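Local atomic coordinates of formate dehydrogenase (PDB entry 6TTB), a protein that binds NAD and probably catalyses the NAD-dependent oxidation of formate to carbon dioxide. Residues 71-76 with 81-86; 103-108 with 126-131; 155-160 with 318-323. All coordinates share one frame; numbering follows the deposited sequence.

Contact 1: residues 71-76 with 81-86; sequences IILADN and DKHLPD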
# COMPACT_ATOMS: atom_id res chain seq x y z
N ILE A 71 25.10 -29.65 2.03
CA ILE A 71 25.22 -29.17 3.39
C ILE A 71 24.38 -27.91 3.56
O ILE A 71 24.72 -26.85 3.00
CB ILE A 71 26.67 -28.89 3.69
CG1 ILE A 71 27.45 -30.18 3.89
CG2 ILE A 71 26.79 -27.93 4.87
CD1 ILE A 71 27.88 -30.40 5.34
N ILE A 72 23.30 -28.00 4.34
CA ILE A 72 22.63 -26.79 4.70
C ILE A 72 23.22 -26.28 6.01
O ILE A 72 23.47 -27.07 6.90
CB ILE A 72 21.10 -26.92 4.72
CG1 ILE A 72 20.48 -26.18 5.90
CG2 ILE A 72 20.67 -28.37 4.63
N LEU A 73 23.65 -25.01 5.99
CA LEU A 73 24.14 -24.31 7.15
C LEU A 73 22.95 -23.60 7.76
O LEU A 73 22.32 -22.71 7.13
CB LEU A 73 25.24 -23.31 6.75
CG LEU A 73 26.32 -23.84 5.81
CD1 LEU A 73 27.28 -22.74 5.35
CD2 LEU A 73 27.09 -24.97 6.48
N ALA A 74 22.53 -24.13 8.90
CA ALA A 74 22.20 -23.30 10.03
C ALA A 74 23.52 -22.95 10.73
O ALA A 74 23.91 -23.63 11.67
CB ALA A 74 21.20 -24.02 10.94
N ASP A 75 24.25 -21.94 10.18
CA ASP A 75 25.50 -21.45 10.78
C ASP A 75 25.73 -19.96 10.51
O ASP A 75 25.98 -19.22 11.47
CB ASP A 75 26.71 -22.30 10.38
N ASN A 76 25.72 -19.58 9.20
CA ASN A 76 25.99 -18.23 8.65
C ASN A 76 27.49 -17.91 8.58
O ASN A 76 28.02 -17.81 7.48
CB ASN A 76 25.12 -17.04 9.20
CG ASN A 76 23.99 -17.40 10.15
OD1 ASN A 76 23.12 -18.23 9.85
ND2 ASN A 76 23.95 -16.71 11.29
N ASP A 81 32.80 -21.38 7.96
CA ASP A 81 34.25 -21.48 7.85
C ASP A 81 34.69 -22.94 7.64
O ASP A 81 35.63 -23.19 6.91
CB ASP A 81 34.95 -20.71 8.98
N LYS A 82 34.00 -23.91 8.28
CA LYS A 82 34.48 -25.29 8.23
C LYS A 82 34.04 -25.96 6.92
O LYS A 82 34.03 -27.16 6.80
CB LYS A 82 33.95 -26.06 9.45
N HIS A 83 33.67 -25.18 5.91
CA HIS A 83 33.26 -25.80 4.65
C HIS A 83 34.01 -25.15 3.50
O HIS A 83 34.17 -25.71 2.39
CB HIS A 83 31.74 -25.77 4.52
CG HIS A 83 31.05 -26.82 5.34
ND1 HIS A 83 31.08 -28.18 4.97
CD2 HIS A 83 30.33 -26.75 6.49
CE1 HIS A 83 30.43 -28.89 5.88
NE2 HIS A 83 29.96 -28.04 6.82
N LEU A 84 34.54 -23.98 3.81
CA LEU A 84 35.31 -23.21 2.88
C LEU A 84 36.40 -24.08 2.20
O LEU A 84 36.74 -23.85 1.02
CB LEU A 84 35.91 -22.12 3.74
CG LEU A 84 35.42 -20.71 3.48
CD1 LEU A 84 34.10 -20.69 2.71
CD2 LEU A 84 35.34 -19.93 4.76
N PRO A 85 37.11 -24.98 2.97
CA PRO A 85 38.19 -25.80 2.39
C PRO A 85 37.76 -26.69 1.25
O PRO A 85 38.63 -27.20 0.52
CB PRO A 85 38.67 -26.68 3.55
CG PRO A 85 38.41 -25.80 4.75
CD PRO A 85 37.10 -25.09 4.45
N ASP A 86 36.44 -26.92 1.11
CA ASP A 86 36.01 -28.01 0.24
C ASP A 86 34.69 -27.71 -0.46
O ASP A 86 34.38 -28.32 -1.47
CB ASP A 86 36.09 -29.38 0.91
CG ASP A 86 35.69 -29.37 2.38
OD1 ASP A 86 35.26 -28.29 2.86
OD2 ASP A 86 35.73 -30.47 3.02
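At the edge of the five-stranded parallel sheet, H83 lays its imidazole over I71 and beside L73 of the outermost strand, 69-73. The strand order 2-1-3-4-5 is consistent with the substrate-binding domain of the D-2-hydroxyacid dehydrogenase family. H83 lies in the loop that leads from this strand to strand 89-92. The main feature is a CH-pi contact. The CG2 methyl of I71 sits over one face of the H83 ring, 3.9 Å from its centroid and 19° off the ring normal. It is displaced toward the rim, and I71 CG2 is 3.7 Å from H83 NE2. This methyl is anti to the backbone N of I71 and beside the carbonyl carbon, which turns it up to the ring. L73 adds a second methyl. Its CD2 comes obliquely to the ring and lies 3.7 Å from H83 CD2. L73 and H83 run antiparallel alongside one another. No hydrogen bond crosses between the segments; the contact is methyl groups against the imidazole. Within the loop, D86 N donates to H83 O at 2.9 Å, closing a turn over residues 83-86. Strand 34-38 is the next strand of the sheet. It pairs with I71 and L73 through backbone hydrogen bonds, V36 packs on the side chains of I71 and L73, and K34 touches H83 and forms a salt bridge with D86.

Contact 2: residues 103-108 with 126-131; sequences ERIEKA and LAAASE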
# COMPACT_ATOMS: atom_id res chain seq x y z
N GLU A 103 38.25 -12.43 1.79
CA GLU A 103 38.82 -13.21 2.88
C GLU A 103 38.35 -14.64 2.72
O GLU A 103 39.15 -15.53 2.51
CB GLU A 103 38.50 -12.60 4.26
N ARG A 104 37.02 -14.82 2.63
CA ARG A 104 36.44 -16.16 2.57
C ARG A 104 36.77 -16.89 1.24
O ARG A 104 36.86 -18.10 1.22
CB ARG A 104 34.93 -16.09 2.78
CG ARG A 104 34.44 -16.71 4.07
CD ARG A 104 33.15 -15.98 4.28
NE ARG A 104 32.36 -16.48 5.37
CZ ARG A 104 31.98 -15.74 6.41
NH1 ARG A 104 32.35 -14.48 6.44
NH2 ARG A 104 31.30 -16.28 7.42
N ILE A 105 36.91 -16.15 0.14
CA ILE A 105 37.07 -16.76 -1.16
C ILE A 105 38.43 -17.43 -1.23
O ILE A 105 38.54 -18.55 -1.74
CB ILE A 105 36.93 -15.71 -2.28
CG1 ILE A 105 35.46 -15.55 -2.73
CG2 ILE A 105 37.87 -16.05 -3.46
CD1 ILE A 105 35.22 -14.27 -3.51
N GLU A 106 39.43 -16.73 -0.69
CA GLU A 106 40.82 -17.15 -0.70
C GLU A 106 40.98 -18.46 0.04
O GLU A 106 41.79 -19.26 -0.37
CB GLU A 106 41.71 -16.05 -0.18
CG GLU A 106 42.13 -15.16 -1.31
CD GLU A 106 42.55 -13.79 -0.88
OE1 GLU A 106 42.66 -13.60 0.40
OE2 GLU A 106 42.80 -12.88 -1.82
N LYS A 107 40.17 -18.65 1.08
CA LYS A 107 40.04 -19.89 1.86
C LYS A 107 39.32 -21.02 1.09
O LYS A 107 39.29 -22.14 1.58
CB LYS A 107 39.25 -19.63 3.14
CG LYS A 107 40.04 -19.74 4.45
CD LYS A 107 40.48 -18.40 5.04
CE LYS A 107 40.40 -18.30 6.56
NZ LYS A 107 39.03 -17.95 7.04
N ALA A 108 38.71 -20.72 -0.06
CA ALA A 108 37.89 -21.73 -0.73
C ALA A 108 38.51 -22.15 -2.07
O ALA A 108 37.97 -21.90 -3.15
CB ALA A 108 36.48 -21.26 -0.89
N LEU A 126 32.72 -9.55 -6.20
CA LEU A 126 32.82 -9.93 -7.61
C LEU A 126 34.27 -9.87 -8.09
O LEU A 126 34.75 -10.82 -8.67
CB LEU A 126 31.88 -9.06 -8.44
CG LEU A 126 30.42 -9.13 -7.98
CD1 LEU A 126 29.54 -8.26 -8.86
CD2 LEU A 126 29.93 -10.57 -7.98
N ALA A 127 34.95 -8.76 -7.79
CA ALA A 127 36.36 -8.57 -8.10
C ALA A 127 37.14 -9.86 -7.77
O ALA A 127 37.59 -10.49 -8.71
CB ALA A 127 36.88 -7.36 -7.34
N ALA A 128 37.16 -10.31 -6.47
CA ALA A 128 37.88 -11.55 -6.06
C ALA A 128 37.32 -12.80 -6.73
O ALA A 128 38.07 -13.60 -7.23
CB ALA A 128 37.90 -11.74 -4.57
N ALA A 129 36.02 -13.00 -6.68
CA ALA A 129 35.39 -14.09 -7.43
C ALA A 129 35.93 -14.13 -8.86
O ALA A 129 36.34 -15.19 -9.34
CB ALA A 129 33.86 -14.00 -7.38
N SER A 130 35.98 -12.98 -9.52
CA SER A 130 36.59 -12.91 -10.84
C SER A 130 38.05 -13.44 -10.86
O SER A 130 38.42 -14.22 -11.73
CB SER A 130 36.51 -11.60 -11.41
OG SER A 130 36.79 -11.75 -12.77
N GLU A 131 38.86 -12.97 -9.91
CA GLU A 131 40.29 -13.20 -9.94
C GLU A 131 40.62 -14.66 -9.64
O GLU A 131 41.67 -15.14 -10.03
CB GLU A 131 40.98 -12.31 -8.90
CG GLU A 131 40.77 -10.82 -9.10
CD GLU A 131 41.33 -10.00 -7.91
OE1 GLU A 131 41.56 -8.73 -8.09
OE2 GLU A 131 41.61 -10.64 -6.80
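I105 reaches A128 and A129 with its chi1 at -89°, which sets CG1 anti to the carbonyl carbon and beside the backbone N. Its chi2 of 163° then extends the chain, so that CD1 leads toward the second helix. This one methyl makes the cross-contacts. I105 CD1 lies 3.8 Å from A128 CB and 4.1 Å from A129 CB. It also comes 3.5 Å from the backbone A129 N. The methyl thus rests on the backbone between two small side chains, and the CA atoms of I105 and A129 are 7.0 Å apart. Each helix is the crossover helix of a beta-alpha-beta unit of the parallel sheet. Helix 102-106 links strands 89-92 and 113-116, and helix 126-131 links strands 113-116 and 135-138. V136 of that last strand packs on A129 and L126. All three touching residues are buried. At the exposed margin E106 OE2 and E131 OE2, of like charge, are 5.6 Å apart. R102 forms a salt bridge with E131 and a long, weak ion pair with E106, which may offset repulsion between them. H132 also packs on I105, and its ND1 is hydrogen-bonded to the carbonyl oxygen of A128.

Contact 3: residues 155-160 with 318-323; sequences LLILLR and RNAMTV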
# COMPACT_ATOMS: atom_id res chain seq x y z
N LEU A 155 3.74 2.64 -2.80
CA LEU A 155 3.19 3.96 -3.20
C LEU A 155 1.89 4.18 -2.46
O LEU A 155 1.77 5.11 -1.72
CB LEU A 155 2.91 4.08 -4.70
CG LEU A 155 4.03 4.62 -5.61
CD1 LEU A 155 5.10 5.43 -4.83
CD2 LEU A 155 4.66 3.49 -6.32
N LEU A 156 0.97 3.23 -2.59
CA LEU A 156 -0.34 3.36 -2.03
C LEU A 156 -0.25 3.55 -0.52
O LEU A 156 -0.78 4.50 -0.02
CB LEU A 156 -1.15 2.11 -2.41
CG LEU A 156 -1.57 2.05 -3.89
CD1 LEU A 156 -1.96 0.65 -4.29
CD2 LEU A 156 -2.72 2.99 -4.18
N ILE A 157 0.46 2.68 0.20
CA ILE A 157 0.53 2.77 1.67
C ILE A 157 1.06 4.15 2.04
O ILE A 157 0.63 4.75 2.99
CB ILE A 157 1.44 1.66 2.24
CG1 ILE A 157 0.83 0.28 2.08
CG2 ILE A 157 1.83 1.95 3.70
CD1 ILE A 157 1.72 -0.83 2.56
N LEU A 158 2.06 4.59 1.34
CA LEU A 158 2.66 5.88 1.59
C LEU A 158 1.66 7.04 1.35
O LEU A 158 1.43 7.87 2.24
CB LEU A 158 3.92 5.95 0.74
CG LEU A 158 5.26 5.72 1.51
CD1 LEU A 158 5.06 5.04 2.86
CD2 LEU A 158 6.26 4.93 0.71
N LEU A 159 1.08 7.15 0.15
CA LEU A 159 0.23 8.31 -0.15
C LEU A 159 -1.05 8.25 0.67
O LEU A 159 -1.55 9.25 1.13
CB LEU A 159 -0.08 8.39 -1.65
CG LEU A 159 1.04 8.99 -2.50
CD1 LEU A 159 1.19 8.19 -3.77
CD2 LEU A 159 0.83 10.47 -2.80
N ARG A 160 -1.55 7.06 0.88
CA ARG A 160 -2.85 6.97 1.50
C ARG A 160 -2.68 7.04 3.00
O ARG A 160 -3.67 7.16 3.73
CB ARG A 160 -3.62 5.74 0.99
CG ARG A 160 -4.05 5.89 -0.45
CD ARG A 160 -5.19 5.00 -0.83
NE ARG A 160 -6.42 5.27 -0.12
CZ ARG A 160 -7.33 6.10 -0.57
NH1 ARG A 160 -7.10 6.80 -1.69
NH2 ARG A 160 -8.48 6.23 0.09
N ARG A 318 7.41 7.72 9.88
CA ARG A 318 6.66 7.65 8.62
C ARG A 318 7.34 6.70 7.64
O ARG A 318 7.48 7.00 6.48
CB ARG A 318 6.45 9.05 8.03
CG ARG A 318 5.17 9.72 8.53
CD ARG A 318 5.10 11.22 8.70
NE ARG A 318 6.19 11.85 7.94
CZ ARG A 318 7.29 12.40 8.48
NH1 ARG A 318 7.46 12.41 9.82
NH2 ARG A 318 8.21 12.93 7.68
N ASN A 319 7.81 5.56 8.14
CA ASN A 319 8.38 4.52 7.28
C ASN A 319 7.34 3.44 7.02
O ASN A 319 6.46 3.23 7.86
CB ASN A 319 9.69 3.92 7.84
CG ASN A 319 9.49 2.78 8.79
OD1 ASN A 319 9.27 1.67 8.37
ND2 ASN A 319 9.61 3.04 10.09
N ALA A 320 7.42 2.80 5.81
CA ALA A 320 6.72 1.54 5.55
C ALA A 320 7.70 0.47 5.05
O ALA A 320 7.53 -0.19 3.98
CB ALA A 320 5.54 1.72 4.67
N MET A 321 8.73 0.29 5.86
CA MET A 321 9.68 -0.74 5.59
C MET A 321 8.97 -2.06 5.85
O MET A 321 7.93 -2.10 6.50
CB MET A 321 10.89 -0.62 6.53
CG MET A 321 11.76 0.66 6.33
SD MET A 321 12.31 0.80 4.64
CE MET A 321 13.01 -0.82 4.34
N THR A 322 9.43 -3.07 5.18
CA THR A 322 9.30 -4.41 5.64
C THR A 322 10.71 -5.02 5.60
O THR A 322 11.65 -4.47 5.01
CB THR A 322 8.33 -5.14 4.71
OG1 THR A 322 8.92 -5.38 3.42
CG2 THR A 322 7.01 -4.42 4.55
N VAL A 323 10.86 -6.17 6.21
CA VAL A 323 12.08 -6.92 5.97
C VAL A 323 12.02 -7.41 4.51
O VAL A 323 11.03 -7.18 3.84
CB VAL A 323 12.20 -8.06 6.99
CG1 VAL A 323 12.04 -7.49 8.39
CG2 VAL A 323 11.12 -9.07 6.75
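A320 presses its CB between I157 and L158 of helix 144-160, and this is the tight part of the contact. I157 CG2 and L158 CD1 each lie 3.8 Å from A320 CB. L158 starts out across the line to the strand, and its end then swings nearer. The CA atoms of L158 and A320 are 7.1 Å apart. A320 is on strand 319-321, at the edge of the seven-stranded parallel Rossmann-type sheet, where it pairs with Y297 and, like L158, packs against A298. Away from this point the fit is looser. R318 is partly exposed and adds little to the contact, although its guanidinium is hydrogen-bonded to backbone oxygens of L289 in helix 282-291 and of L294 and Q295 in strand 294-299. The N319 side chain leaves the backbone on the side away from the helix. Its OD1 accepts from M321 N at 2.9 Å, on a lone pair in the carbonyl plane, forming an Asx turn. Y162 of the second subunit packs on I157 and A320, and R160 forms a salt bridge with E149 of that subunit. With no polar bond between the two segments, the helix-strand contact rests on the shape fit of buried methyls, while polar side chains fix each element to other partners.

Overall arrangement
Contacts 1 and 2 lie together on one side of the chain's centre, and contact 3 lies on the opposite side. Contacts 1 and 2 have centres about 16 Å apart and touch through the loop 81-86, where the L84 side chain packs on R104. Both belong to the five-stranded sheet region. Contact 3 belongs to the NAD-binding region and borders the second subunit. Its centre is about 37 Å from that of contact 1 and about 38 Å from that of contact 2, with nearest atoms about 15 Å and 21 Å away. NAD binds between the two regions, as in this family of dehydrogenases.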